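Local coordinates for protein RNA-dependent RNA Polymerase (Bombyx mori cytoplasmic polyhedrosis virus, PDB 6TZ0) that synthesises RNA on an RNA template, transcribing the double-stranded viral genome into plus strands and making the complementary minus strands during replication, at residues I49-D54 with V171-H176; A67-P72 with L167-K172; D402-R407 with Y504-Q509; I411-A416 with P577-Y582; L834-M839 with L906-L911. One frame throughout, in Å; residues are numbered along the deposited sequence.

Contact 1 of 5, residues I49-D54 with V171-H176; sequences IALISD and VKLLFH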
# COMPACT_ATOMS: atom_id res chain seq x y z
N ILE A 49 44.10 0.70 -24.26
CA ILE A 49 43.20 -0.45 -24.36
C ILE A 49 42.83 -0.67 -25.82
O ILE A 49 42.29 0.22 -26.48
CB ILE A 49 41.96 -0.26 -23.48
CG1 ILE A 49 42.31 -0.41 -22.00
CG2 ILE A 49 40.86 -1.25 -23.86
CD1 ILE A 49 42.64 0.86 -21.27
N ALA A 50 43.13 -1.87 -26.33
CA ALA A 50 42.81 -2.23 -27.70
C ALA A 50 41.40 -2.78 -27.80
O ALA A 50 40.94 -3.52 -26.93
CB ALA A 50 43.81 -3.27 -28.22
N LEU A 51 40.71 -2.42 -28.88
CA LEU A 51 39.33 -2.83 -29.09
C LEU A 51 39.30 -4.26 -29.63
O LEU A 51 39.77 -4.52 -30.75
CB LEU A 51 38.64 -1.88 -30.06
CG LEU A 51 38.49 -0.44 -29.56
CD1 LEU A 51 37.90 0.44 -30.64
CD2 LEU A 51 37.63 -0.40 -28.31
N ILE A 52 38.75 -5.17 -28.85
CA ILE A 52 38.59 -6.56 -29.28
C ILE A 52 37.22 -6.73 -29.92
O ILE A 52 36.24 -6.09 -29.53
CB ILE A 52 38.80 -7.52 -28.10
CG1 ILE A 52 37.84 -7.21 -26.95
CG2 ILE A 52 40.24 -7.48 -27.62
CD1 ILE A 52 37.90 -8.20 -25.84
N SER A 53 37.17 -7.58 -30.95
CA SER A 53 35.93 -7.86 -31.65
C SER A 53 35.48 -9.30 -31.44
O SER A 53 34.40 -9.53 -30.91
CB SER A 53 36.09 -7.56 -33.15
OG SER A 53 37.02 -8.44 -33.75
N ASP A 54 36.31 -10.27 -31.81
CA ASP A 54 36.03 -11.66 -31.51
C ASP A 54 36.64 -12.03 -30.17
O ASP A 54 37.63 -11.44 -29.74
CB ASP A 54 36.57 -12.59 -32.60
CG ASP A 54 35.74 -12.54 -33.87
OD1 ASP A 54 34.52 -12.30 -33.78
OD2 ASP A 54 36.31 -12.74 -34.96
N VAL A 171 32.46 0.01 -23.08
CA VAL A 171 32.46 1.35 -22.51
C VAL A 171 33.07 2.36 -23.48
O VAL A 171 32.53 3.46 -23.67
CB VAL A 171 33.19 1.36 -21.14
CG1 VAL A 171 33.45 2.77 -20.65
CG2 VAL A 171 32.35 0.65 -20.10
N LYS A 172 34.15 1.97 -24.17
CA LYS A 172 34.79 2.89 -25.10
C LYS A 172 33.96 3.08 -26.37
O LYS A 172 33.87 4.20 -26.88
CB LYS A 172 36.20 2.40 -25.44
CG LYS A 172 37.01 3.40 -26.23
CD LYS A 172 38.37 2.86 -26.62
CE LYS A 172 39.31 2.83 -25.44
NZ LYS A 172 40.68 2.43 -25.86
N LEU A 173 33.35 2.02 -26.88
CA LEU A 173 32.54 2.16 -28.09
C LEU A 173 31.21 2.84 -27.83
O LEU A 173 30.60 3.34 -28.78
CB LEU A 173 32.30 0.81 -28.74
CG LEU A 173 33.45 0.12 -29.46
CD1 LEU A 173 33.02 -1.26 -29.88
CD2 LEU A 173 33.87 0.95 -30.66
N LEU A 174 30.72 2.86 -26.59
CA LEU A 174 29.45 3.52 -26.32
C LEU A 174 29.59 4.93 -25.76
O LEU A 174 28.69 5.75 -25.97
CB LEU A 174 28.60 2.69 -25.36
CG LEU A 174 28.03 1.36 -25.88
CD1 LEU A 174 27.40 0.58 -24.76
CD2 LEU A 174 27.02 1.61 -26.99
N PHE A 175 30.68 5.25 -25.06
CA PHE A 175 30.71 6.49 -24.30
C PHE A 175 31.91 7.39 -24.59
O PHE A 175 32.02 8.45 -23.97
CB PHE A 175 30.68 6.19 -22.80
CG PHE A 175 29.54 5.31 -22.39
CD1 PHE A 175 28.25 5.79 -22.37
CD2 PHE A 175 29.77 3.99 -22.03
CE1 PHE A 175 27.20 4.97 -22.00
CE2 PHE A 175 28.73 3.17 -21.66
CZ PHE A 175 27.44 3.66 -21.64
N HIS A 176 32.81 7.01 -25.49
CA HIS A 176 33.96 7.87 -25.81
C HIS A 176 33.60 8.71 -27.03
O HIS A 176 33.74 8.28 -28.17
CB HIS A 176 35.21 7.05 -26.04
CG HIS A 176 36.44 7.87 -26.26
ND1 HIS A 176 37.02 8.63 -25.26
CD2 HIS A 176 37.22 8.04 -27.36
CE1 HIS A 176 38.09 9.24 -25.74
NE2 HIS A 176 38.23 8.90 -27.00

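Contact 2 of 5, residues A67-P72 with L167-K172; sequences ATVTIP and LRTYVK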
# COMPACT_ATOMS: atom_id res chain seq x y z
N ALA A 67 31.90 -15.50 -28.95
CA ALA A 67 30.99 -14.41 -29.26
C ALA A 67 31.76 -13.24 -29.85
O ALA A 67 32.99 -13.20 -29.81
CB ALA A 67 30.19 -13.98 -28.04
N THR A 68 31.01 -12.28 -30.39
CA THR A 68 31.57 -11.16 -31.13
C THR A 68 30.89 -9.88 -30.68
O THR A 68 29.66 -9.84 -30.60
CB THR A 68 31.39 -11.36 -32.65
OG1 THR A 68 32.05 -12.56 -33.06
CG2 THR A 68 31.97 -10.19 -33.43
N VAL A 69 31.68 -8.86 -30.37
CA VAL A 69 31.14 -7.56 -29.97
C VAL A 69 30.45 -6.92 -31.17
O VAL A 69 31.08 -6.68 -32.21
CB VAL A 69 32.24 -6.65 -29.42
CG1 VAL A 69 31.68 -5.29 -29.10
CG2 VAL A 69 32.87 -7.27 -28.18
N THR A 70 29.16 -6.65 -31.03
CA THR A 70 28.33 -6.12 -32.11
C THR A 70 27.46 -5.00 -31.57
O THR A 70 26.77 -5.18 -30.56
CB THR A 70 27.44 -7.23 -32.71
OG1 THR A 70 28.27 -8.28 -33.22
CG2 THR A 70 26.58 -6.68 -33.83
N ILE A 71 27.50 -3.85 -32.23
CA ILE A 71 26.70 -2.69 -31.86
C ILE A 71 25.92 -2.25 -33.10
O ILE A 71 26.53 -2.01 -34.14
CB ILE A 71 27.54 -1.53 -31.32
CG1 ILE A 71 28.23 -1.95 -30.03
CG2 ILE A 71 26.69 -0.31 -31.05
CD1 ILE A 71 29.21 -0.97 -29.51
N PRO A 72 24.60 -2.15 -33.03
CA PRO A 72 23.81 -1.83 -34.23
C PRO A 72 23.93 -0.37 -34.62
O PRO A 72 24.40 0.48 -33.87
CB PRO A 72 22.38 -2.17 -33.81
CG PRO A 72 22.38 -1.99 -32.33
CD PRO A 72 23.74 -2.42 -31.86
N LEU A 167 34.24 -5.61 -21.56
CA LEU A 167 33.41 -4.53 -21.05
C LEU A 167 34.11 -3.18 -21.21
O LEU A 167 33.45 -2.15 -21.34
CB LEU A 167 33.02 -4.80 -19.60
CG LEU A 167 31.94 -3.90 -18.98
CD1 LEU A 167 30.63 -4.05 -19.73
CD2 LEU A 167 31.75 -4.19 -17.51
N ARG A 168 35.45 -3.19 -21.26
CA ARG A 168 36.18 -1.96 -21.56
C ARG A 168 35.92 -1.50 -22.99
O ARG A 168 35.75 -0.30 -23.24
CB ARG A 168 37.68 -2.16 -21.36
CG ARG A 168 38.08 -2.55 -19.96
CD ARG A 168 37.65 -1.52 -18.96
NE ARG A 168 38.30 -0.22 -19.11
CZ ARG A 168 39.42 0.14 -18.49
NH1 ARG A 168 40.02 -0.71 -17.68
NH2 ARG A 168 39.92 1.34 -18.68
N THR A 169 35.88 -2.44 -23.94
CA THR A 169 35.59 -2.06 -25.32
C THR A 169 34.15 -1.64 -25.49
O THR A 169 33.87 -0.76 -26.31
CB THR A 169 35.91 -3.21 -26.27
OG1 THR A 169 35.02 -4.30 -26.01
CG2 THR A 169 37.33 -3.67 -26.04
N TYR A 170 33.22 -2.22 -24.72
CA TYR A 170 31.85 -1.71 -24.73
C TYR A 170 31.76 -0.28 -24.19
O TYR A 170 31.07 0.56 -24.77
CB TYR A 170 30.91 -2.63 -23.95
CG TYR A 170 30.38 -3.78 -24.77
CD1 TYR A 170 29.36 -3.58 -25.69
CD2 TYR A 170 30.89 -5.06 -24.63
CE1 TYR A 170 28.86 -4.62 -26.44
CE2 TYR A 170 30.40 -6.11 -25.38
CZ TYR A 170 29.38 -5.88 -26.28
OH TYR A 170 28.89 -6.91 -27.03
N VAL A 171 32.46 0.01 -23.08
CA VAL A 171 32.46 1.35 -22.51
C VAL A 171 33.07 2.36 -23.48
O VAL A 171 32.53 3.46 -23.67
CB VAL A 171 33.19 1.36 -21.14
CG1 VAL A 171 33.45 2.77 -20.65
CG2 VAL A 171 32.35 0.65 -20.10
N LYS A 172 34.15 1.97 -24.17
CA LYS A 172 34.79 2.89 -25.10
C LYS A 172 33.96 3.08 -26.37
O LYS A 172 33.87 4.20 -26.88
CB LYS A 172 36.20 2.40 -25.44
CG LYS A 172 37.01 3.40 -26.23
CD LYS A 172 38.37 2.86 -26.62
CE LYS A 172 39.31 2.83 -25.44
NZ LYS A 172 40.68 2.43 -25.86

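Contact 3 of 5, residues D402-R407 with Y504-Q509; sequences DEIAKR and YTIGKQ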
# COMPACT_ATOMS: atom_id res chain seq x y z
N ASP A 402 -19.11 -17.07 12.53
CA ASP A 402 -19.49 -16.93 13.93
C ASP A 402 -18.29 -16.77 14.84
O ASP A 402 -18.32 -15.95 15.77
CB ASP A 402 -20.34 -18.12 14.36
CG ASP A 402 -20.94 -17.93 15.73
OD1 ASP A 402 -21.90 -17.13 15.85
OD2 ASP A 402 -20.46 -18.57 16.69
N GLU A 403 -17.21 -17.50 14.57
CA GLU A 403 -15.96 -17.32 15.30
C GLU A 403 -15.35 -15.95 15.05
O GLU A 403 -14.87 -15.30 15.99
CB GLU A 403 -14.98 -18.42 14.91
CG GLU A 403 -13.64 -18.35 15.61
CD GLU A 403 -13.72 -18.66 17.09
OE1 GLU A 403 -14.63 -19.42 17.50
OE2 GLU A 403 -12.87 -18.15 17.85
N ILE A 404 -15.39 -15.48 13.80
CA ILE A 404 -14.87 -14.16 13.47
C ILE A 404 -15.71 -13.07 14.13
O ILE A 404 -15.17 -12.08 14.63
CB ILE A 404 -14.77 -13.97 11.94
CG1 ILE A 404 -13.69 -14.88 11.37
CG2 ILE A 404 -14.39 -12.57 11.56
CD1 ILE A 404 -13.67 -14.92 9.88
N ALA A 405 -17.03 -13.26 14.21
CA ALA A 405 -17.87 -12.26 14.87
C ALA A 405 -17.62 -12.22 16.37
O ALA A 405 -17.61 -11.14 16.97
CB ALA A 405 -19.34 -12.53 14.57
N LYS A 406 -17.39 -13.39 16.98
CA LYS A 406 -16.98 -13.44 18.38
C LYS A 406 -15.65 -12.73 18.61
O LYS A 406 -15.47 -12.08 19.64
CB LYS A 406 -16.92 -14.91 18.82
CG LYS A 406 -16.65 -15.16 20.30
CD LYS A 406 -15.19 -15.53 20.58
CE LYS A 406 -14.97 -15.86 22.04
NZ LYS A 406 -13.55 -16.17 22.32
N ARG A 407 -14.73 -12.84 17.66
CA ARG A 407 -13.45 -12.15 17.79
C ARG A 407 -13.60 -10.64 17.60
O ARG A 407 -12.91 -9.86 18.26
CB ARG A 407 -12.44 -12.71 16.79
CG ARG A 407 -11.95 -14.09 17.14
CD ARG A 407 -11.02 -14.61 16.07
NE ARG A 407 -10.57 -15.96 16.38
CZ ARG A 407 -9.46 -16.24 17.06
NH1 ARG A 407 -8.68 -15.25 17.47
NH2 ARG A 407 -9.12 -17.49 17.31
N TYR A 504 -11.58 -4.56 6.52
CA TYR A 504 -10.24 -5.02 6.83
C TYR A 504 -10.17 -5.73 8.17
O TYR A 504 -9.53 -6.78 8.29
CB TYR A 504 -9.26 -3.84 6.80
CG TYR A 504 -7.91 -4.17 7.38
CD1 TYR A 504 -7.03 -5.00 6.71
CD2 TYR A 504 -7.51 -3.64 8.60
CE1 TYR A 504 -5.80 -5.30 7.24
CE2 TYR A 504 -6.29 -3.94 9.14
CZ TYR A 504 -5.44 -4.77 8.45
OH TYR A 504 -4.21 -5.07 8.99
N THR A 505 -10.83 -5.18 9.18
CA THR A 505 -10.79 -5.76 10.52
C THR A 505 -11.51 -7.11 10.55
O THR A 505 -11.07 -8.04 11.23
CB THR A 505 -11.42 -4.78 11.50
OG1 THR A 505 -10.70 -3.55 11.45
CG2 THR A 505 -11.39 -5.30 12.92
N ILE A 506 -12.59 -7.24 9.78
CA ILE A 506 -13.30 -8.51 9.72
C ILE A 506 -12.49 -9.56 8.97
O ILE A 506 -12.27 -10.67 9.46
CB ILE A 506 -14.69 -8.32 9.10
CG1 ILE A 506 -15.58 -7.54 10.07
CG2 ILE A 506 -15.30 -9.64 8.69
CD1 ILE A 506 -16.89 -7.12 9.48
N GLY A 507 -12.01 -9.23 7.77
CA GLY A 507 -11.25 -10.20 7.00
C GLY A 507 -9.87 -10.51 7.55
O GLY A 507 -9.28 -11.52 7.14
N LYS A 508 -9.34 -9.68 8.44
CA LYS A 508 -8.06 -9.94 9.07
C LYS A 508 -8.13 -11.08 10.08
O LYS A 508 -7.11 -11.72 10.36
CB LYS A 508 -7.59 -8.64 9.73
CG LYS A 508 -6.22 -8.62 10.36
CD LYS A 508 -5.99 -7.26 10.99
CE LYS A 508 -4.61 -7.17 11.61
NZ LYS A 508 -4.49 -8.07 12.78
N GLN A 509 -9.32 -11.37 10.61
CA GLN A 509 -9.43 -12.36 11.67
C GLN A 509 -9.34 -13.79 11.16
O GLN A 509 -9.09 -14.69 11.96
CB GLN A 509 -10.75 -12.17 12.41
CG GLN A 509 -10.93 -10.80 13.02
CD GLN A 509 -9.88 -10.45 14.03
OE1 GLN A 509 -9.45 -11.29 14.82
NE2 GLN A 509 -9.46 -9.20 14.03

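Contact 4 of 5, residues I411-A416 with P577-Y582; sequences IHHDEA and PRFGPY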
# COMPACT_ATOMS: atom_id res chain seq x y z
N ILE A 411 -13.02 -6.25 20.40
CA ILE A 411 -12.04 -5.27 19.96
C ILE A 411 -12.64 -3.88 20.12
O ILE A 411 -13.78 -3.64 19.73
CB ILE A 411 -11.63 -5.51 18.49
CG1 ILE A 411 -10.94 -6.87 18.34
CG2 ILE A 411 -10.73 -4.42 17.96
CD1 ILE A 411 -10.75 -7.28 16.91
N HIS A 412 -11.88 -2.97 20.73
CA HIS A 412 -12.23 -1.55 20.75
C HIS A 412 -11.71 -0.95 19.45
O HIS A 412 -10.50 -0.90 19.21
CB HIS A 412 -11.63 -0.85 21.96
CG HIS A 412 -12.08 0.56 22.13
ND1 HIS A 412 -13.35 0.89 22.55
CD2 HIS A 412 -11.44 1.73 21.92
CE1 HIS A 412 -13.47 2.20 22.60
NE2 HIS A 412 -12.32 2.74 22.22
N HIS A 413 -12.63 -0.49 18.60
CA HIS A 413 -12.29 -0.16 17.23
C HIS A 413 -11.80 1.26 17.05
O HIS A 413 -11.12 1.55 16.05
CB HIS A 413 -13.50 -0.44 16.33
CG HIS A 413 -13.90 -1.88 16.31
ND1 HIS A 413 -13.22 -2.83 15.59
CD2 HIS A 413 -14.89 -2.53 16.95
CE1 HIS A 413 -13.79 -4.01 15.77
NE2 HIS A 413 -14.81 -3.85 16.60
N ASP A 414 -12.09 2.15 18.00
CA ASP A 414 -11.58 3.51 17.93
C ASP A 414 -10.09 3.55 18.22
O ASP A 414 -9.32 4.22 17.51
CB ASP A 414 -12.35 4.38 18.91
CG ASP A 414 -13.79 4.52 18.53
OD1 ASP A 414 -14.06 4.41 17.33
OD2 ASP A 414 -14.65 4.72 19.41
N GLU A 415 -9.67 2.85 19.27
CA GLU A 415 -8.25 2.73 19.57
C GLU A 415 -7.52 1.98 18.47
O GLU A 415 -6.36 2.28 18.18
CB GLU A 415 -8.06 2.05 20.92
CG GLU A 415 -6.63 1.98 21.42
CD GLU A 415 -6.05 3.34 21.76
OE1 GLU A 415 -6.82 4.25 22.13
OE2 GLU A 415 -4.82 3.50 21.67
N ALA A 416 -8.20 1.03 17.82
CA ALA A 416 -7.61 0.33 16.68
C ALA A 416 -7.41 1.26 15.49
O ALA A 416 -6.40 1.17 14.80
CB ALA A 416 -8.47 -0.87 16.30
N PRO A 577 -21.61 -1.86 19.11
CA PRO A 577 -22.07 -0.48 19.06
C PRO A 577 -20.88 0.47 18.99
O PRO A 577 -19.76 0.13 19.36
CB PRO A 577 -22.82 -0.31 20.39
CG PRO A 577 -22.07 -1.20 21.31
CD PRO A 577 -21.61 -2.38 20.49
N ARG A 578 -21.16 1.68 18.48
CA ARG A 578 -20.26 2.82 18.52
C ARG A 578 -18.95 2.54 17.77
O ARG A 578 -17.88 2.40 18.35
CB ARG A 578 -19.96 3.26 19.96
CG ARG A 578 -20.94 4.23 20.58
CD ARG A 578 -22.23 3.56 20.93
NE ARG A 578 -23.10 4.38 21.73
CZ ARG A 578 -24.34 4.03 22.04
NH1 ARG A 578 -25.08 4.82 22.79
NH2 ARG A 578 -24.84 2.89 21.59
N PHE A 579 -19.07 2.42 16.45
CA PHE A 579 -17.85 2.33 15.65
C PHE A 579 -17.32 3.69 15.23
O PHE A 579 -16.23 4.09 15.64
CB PHE A 579 -18.05 1.42 14.44
CG PHE A 579 -16.93 1.49 13.44
CD1 PHE A 579 -15.64 1.13 13.80
CD2 PHE A 579 -17.18 1.87 12.14
CE1 PHE A 579 -14.62 1.20 12.87
CE2 PHE A 579 -16.16 1.92 11.22
CZ PHE A 579 -14.88 1.58 11.58
N GLY A 580 -18.05 4.42 14.42
CA GLY A 580 -17.55 5.70 13.98
C GLY A 580 -18.45 6.83 14.43
O GLY A 580 -18.49 7.20 15.60
N PRO A 581 -19.16 7.42 13.47
CA PRO A 581 -20.35 8.20 13.80
C PRO A 581 -21.59 7.36 13.98
O PRO A 581 -22.68 7.91 14.16
CB PRO A 581 -20.48 9.12 12.58
CG PRO A 581 -19.90 8.35 11.48
CD PRO A 581 -18.79 7.54 12.05
N TYR A 582 -21.46 6.04 13.93
CA TYR A 582 -22.58 5.11 13.93
C TYR A 582 -22.80 4.55 15.32
O TYR A 582 -21.88 4.45 16.13
CB TYR A 582 -22.33 3.97 12.95
CG TYR A 582 -22.10 4.44 11.55
CD1 TYR A 582 -23.16 4.86 10.76
CD2 TYR A 582 -20.83 4.46 11.00
CE1 TYR A 582 -22.96 5.29 9.48
CE2 TYR A 582 -20.62 4.89 9.72
CZ TYR A 582 -21.69 5.30 8.96
OH TYR A 582 -21.49 5.73 7.68

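Contact 5 of 5, residues L834-M839 with L906-L911; sequences LAWLFM and LLLIDL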
# COMPACT_ATOMS: atom_id res chain seq x y z
N LEU A 834 40.78 5.50 3.83
CA LEU A 834 40.16 4.19 3.62
C LEU A 834 39.99 3.40 4.91
O LEU A 834 39.25 2.42 4.92
CB LEU A 834 40.97 3.35 2.63
CG LEU A 834 40.98 3.76 1.17
CD1 LEU A 834 41.79 2.75 0.40
CD2 LEU A 834 39.58 3.82 0.65
N ALA A 835 40.66 3.81 5.99
CA ALA A 835 40.47 3.13 7.26
C ALA A 835 39.10 3.41 7.88
O ALA A 835 38.69 2.68 8.77
CB ALA A 835 41.57 3.52 8.24
N TRP A 836 38.40 4.44 7.40
CA TRP A 836 37.06 4.74 7.89
C TRP A 836 36.06 3.67 7.48
O TRP A 836 35.02 3.51 8.14
CB TRP A 836 36.62 6.10 7.37
CG TRP A 836 35.30 6.53 7.89
CD1 TRP A 836 35.03 7.05 9.12
CD2 TRP A 836 34.04 6.38 7.23
NE1 TRP A 836 33.68 7.28 9.24
CE2 TRP A 836 33.06 6.87 8.10
CE3 TRP A 836 33.66 5.87 5.99
CZ2 TRP A 836 31.71 6.88 7.76
CZ3 TRP A 836 32.33 5.90 5.65
CH2 TRP A 836 31.37 6.39 6.53
N LEU A 837 36.34 2.92 6.41
CA LEU A 837 35.44 1.87 5.94
C LEU A 837 35.32 0.72 6.93
O LEU A 837 34.34 -0.03 6.86
CB LEU A 837 35.92 1.33 4.60
CG LEU A 837 35.80 2.23 3.38
CD1 LEU A 837 36.49 1.59 2.19
CD2 LEU A 837 34.35 2.47 3.07
N PHE A 838 36.26 0.55 7.85
CA PHE A 838 36.32 -0.66 8.64
C PHE A 838 36.12 -0.40 10.12
O PHE A 838 36.57 -1.20 10.95
CB PHE A 838 37.66 -1.35 8.39
CG PHE A 838 38.01 -1.46 6.94
CD1 PHE A 838 37.35 -2.34 6.11
CD2 PHE A 838 39.03 -0.68 6.41
CE1 PHE A 838 37.68 -2.43 4.77
CE2 PHE A 838 39.37 -0.78 5.08
CZ PHE A 838 38.69 -1.65 4.26
N MET A 839 35.45 0.68 10.48
CA MET A 839 35.45 1.14 11.85
C MET A 839 34.08 1.03 12.51
O MET A 839 33.06 0.96 11.83
CB MET A 839 35.94 2.59 11.91
CG MET A 839 37.45 2.72 11.79
SD MET A 839 38.32 2.08 13.23
CE MET A 839 38.90 0.47 12.69
N LEU A 906 39.24 7.60 13.41
CA LEU A 906 38.66 7.66 14.74
C LEU A 906 38.52 9.09 15.24
O LEU A 906 37.55 9.42 15.92
CB LEU A 906 39.48 6.81 15.71
CG LEU A 906 39.34 5.32 15.38
CD1 LEU A 906 40.29 4.48 16.19
CD2 LEU A 906 37.91 4.88 15.60
N LEU A 907 39.46 9.96 14.88
CA LEU A 907 39.34 11.39 15.16
C LEU A 907 38.16 12.00 14.41
O LEU A 907 37.45 12.85 14.95
CB LEU A 907 40.65 12.08 14.80
CG LEU A 907 40.98 13.55 15.05
CD1 LEU A 907 42.43 13.65 15.41
CD2 LEU A 907 40.75 14.33 13.78
N LEU A 908 37.93 11.56 13.17
CA LEU A 908 36.80 12.04 12.39
C LEU A 908 35.47 11.60 12.98
O LEU A 908 34.54 12.41 13.08
CB LEU A 908 36.96 11.56 10.94
CG LEU A 908 35.94 11.91 9.86
CD1 LEU A 908 36.67 12.15 8.57
CD2 LEU A 908 35.00 10.74 9.66
N ILE A 909 35.35 10.33 13.37
CA ILE A 909 34.10 9.87 13.96
C ILE A 909 33.93 10.41 15.38
O ILE A 909 32.80 10.53 15.86
CB ILE A 909 34.02 8.33 13.89
CG1 ILE A 909 32.59 7.84 14.13
CG2 ILE A 909 34.94 7.67 14.88
CD1 ILE A 909 31.61 8.33 13.11
N ASP A 910 35.02 10.81 16.04
CA ASP A 910 34.93 11.44 17.35
C ASP A 910 34.46 12.88 17.25
O ASP A 910 33.63 13.33 18.05
CB ASP A 910 36.29 11.36 18.05
CG ASP A 910 36.21 11.65 19.53
OD1 ASP A 910 35.10 11.83 20.07
OD2 ASP A 910 37.29 11.69 20.17
N LEU A 911 34.96 13.63 16.27
CA LEU A 911 34.67 15.05 16.18
C LEU A 911 33.35 15.37 15.50
O LEU A 911 32.98 16.55 15.45
CB LEU A 911 35.80 15.78 15.46
CG LEU A 911 37.09 15.87 16.27
CD1 LEU A 911 38.18 16.45 15.43
CD2 LEU A 911 36.88 16.70 17.52

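Contact 1 of 5, residues I49-D54 with V171-H176
The last turns of helix 166-175, in the N-terminal part of the polymerase, hold down the loop between helix 37-44 and strand 54-58 through Lys172, which reaches Ile49, and through a pair of leucines. Lys172 starts with CG anti to its backbone N (chi1 -171°) and runs straight until it bends at chi3, a turn that brings the ammonium group to the loop backbone. There NZ gives a 2.8 Å hydrogen bond to Ile49 O. The donor meets the carbonyl at a C=O...N angle of 135°, tilted 18° from its plane. Below this polar tip the methylenes of the lysine serve as apolar surface: Lys172 CD lies 3.7 Å from Leu51 CD2. The other branch of that leucine turns to the next helical residue, with Leu51 CD1 4.1 Å from Leu173 CD2, and these two side chains cross obliquely. Lysine suits the place because it combines a long apolar stem with an ammonium end able to donate several hydrogen bonds. NZ is also hydrogen-bonded to Asn46 O, so one ammonium group grips two carbonyls of the same loop; such oxygen ligation would probably favour its charged form.

Contact 2 of 5, residues A67-P72 with L167-K172
Val69 carries CG1 trans to its own nitrogen (chi1 176°), and Tyr170 leaves its helix with chi1 -85°, a combination that sets a valine methyl above the aromatic ring. The two side chains approach from opposite directions. Val69 CG1 stands 4.0 Å from the centroid of the Tyr170 ring and 24° off its normal, a CH-pi contact displaced toward the hydroxyl end, where Tyr170 CZ is 3.7 Å away from the same methyl. A beta-branched residue fits because one methyl sits over the face while the other reaches past the rim, with Val69 CG2 3.9 Å from Tyr170 CE2. The phenol oxygen is hydrogen-bonded to Asn232 OD1, which also accepts Thr70 N, while Asn232 ND2 donates to Thr68 O; helix 224-237 thus ties the tyrosine tip to the backbone at the end of the strand and just beyond it. Val69 is itself backbone-bonded to Ser53. What results is a beta-hairpin, made by strands 54-58 and 64-68, whose exit is packed against an alpha-helix.

Contact 3 of 5, residues D402-R407 with Y504-Q509
Helix 401-409 packs against the C-terminal end of helix 501-508 in the central polymerase domain, probably in its fingers, and Ile404 meets Ile506 and Gln509 at the tight side. The CG2 methyl of Ile404 does most of the touching: it lies 3.5 Å from Ile506 O, 4.2 Å from Ile506 CG2 and 3.8 Å from Gln509 CB. Val570 of helix 557-573 packs on both isoleucines, and Phe566 of the same helix adds to the cover of Ile404; branched aliphatic chains fill the gap between the helices on this buried side. The looser side is polar and more accessible. Arg407 offers Gln509 only carbon there, its CB and CD each 3.9 Å from Gln509 OE1, and no hydrogen bond joins the two. The arginine instead turns its charge to its own helix, with Arg407 NE 3.5 Å from Glu403 OE2 in a salt bridge. Gln509 suits this border because its CB is apolar and its amide polar: a bend at chi2 (-61°) folds the chain back, and Gln509 NE2 makes a weak 3.4 Å hydrogen bond to Thr505 O.

Contact 4 of 5, residues I411-A416 with P577-Y582
His413 and Phe579 meet through a methylene and a ring edge rather than as stacked rings. The CB of His413 lies in the plane of the phenyl group, 3.7 Å from Phe579 CD1 and 4.0 Å from Phe579 CE1. Phe579 swings its ring away from its own nitrogen (chi1 169°), which carries it from a loop toward the first turn of helix 413-422. Its flat surface is used by another partner, Phe498, with which it stacks, so a large planar residue can serve two neighbours at once. The imidazole of His413 turns instead toward the backbone before the helix: the carbonyl carbon of Ile411 sits above one face, toward the rim, and NE2 makes a weak hydrogen bond to Val408 O. Asp414 points its carboxylate at the backbone of the same loop, but Phe579 O is an acceptor like OD1, and their approach is no bond. The carboxylate is satisfied by Tyr460 OH at OD1 and by a salt bridge from Arg461 at OD2; Arg461 also donates to Gly580 O, and so clamps helix start and loop together. An acidic residue in a first helical turn would also be favoured by the helix dipole. Arg578 heads away and makes weak hydrogen bonds to the neighbouring chain of Viral structural protein 4. Such a loop, returning from helix 557-573 to strand 585-591, is consistent with the RNA-polymerase fold, in which the chain revisits the fingers after the first catalytic strand.

Contact 5 of 5, residues L834-M839 with L906-L911
A short 3-10 turn at 834-837 lies beside the alpha-helical segment 906-911, with Trp836 and Leu906 as the closest pair of CA atoms, 7.6 Å apart. The 3-10 turn is held by weak bonds, such as Leu837 N to Leu834 O at 3.3 Å, whereas the helix has regular ones, Asp910 N to Leu906 O at 2.9 Å. Two separate apolar meetings join them. With chi1 at -176°, Trp836 extends its indole toward the helix, and the pyrrole part makes the contact: Trp836 CD1 and NE1 are each 3.7 Å from Leu908 CD2. This side chain is about 11 Å from that of Arg791, an ATP-binding residue, though no ATP is bound here. The second involves Met839, whose chain bends at chi2 and chi3 and brings SD within 3.7 Å of Leu906 CD2. In both pairs the side chains run roughly at right angles. A broad rigid indole and a flexible thioether, both uncharged, suit a buried junction between a turn and a helix. Earlier in helix 902-911, Ala905 touches Trp836 and Phe902 touches Met839. On its other flank the 3-10 turn, which follows strand 827-831, rests through Leu834 on helices 20-35 and 774-786.

From the N terminus, contact 1 joins 49-54 to 171-176, and the loop of contact 2, from 67-72 to 167-172, lies within the span it closes. Both end on helix 166-175, share Val171 and Lys172, and anchor the first hairpin region. Contacts 3 and 4 follow on the far side of the chain's centre, the centre of contact 3 about 64 Å from that of contact 1. Their spans cross: 402-407 and 411-416 come first, then 504-509 and 577-582. Side-chain packing links them, tying successive helices of the central polymerase domain to one another and to the loop before strand 585-591. Contact 5 comes last, in series, and fastens the 834-839 turn to the C-terminal region.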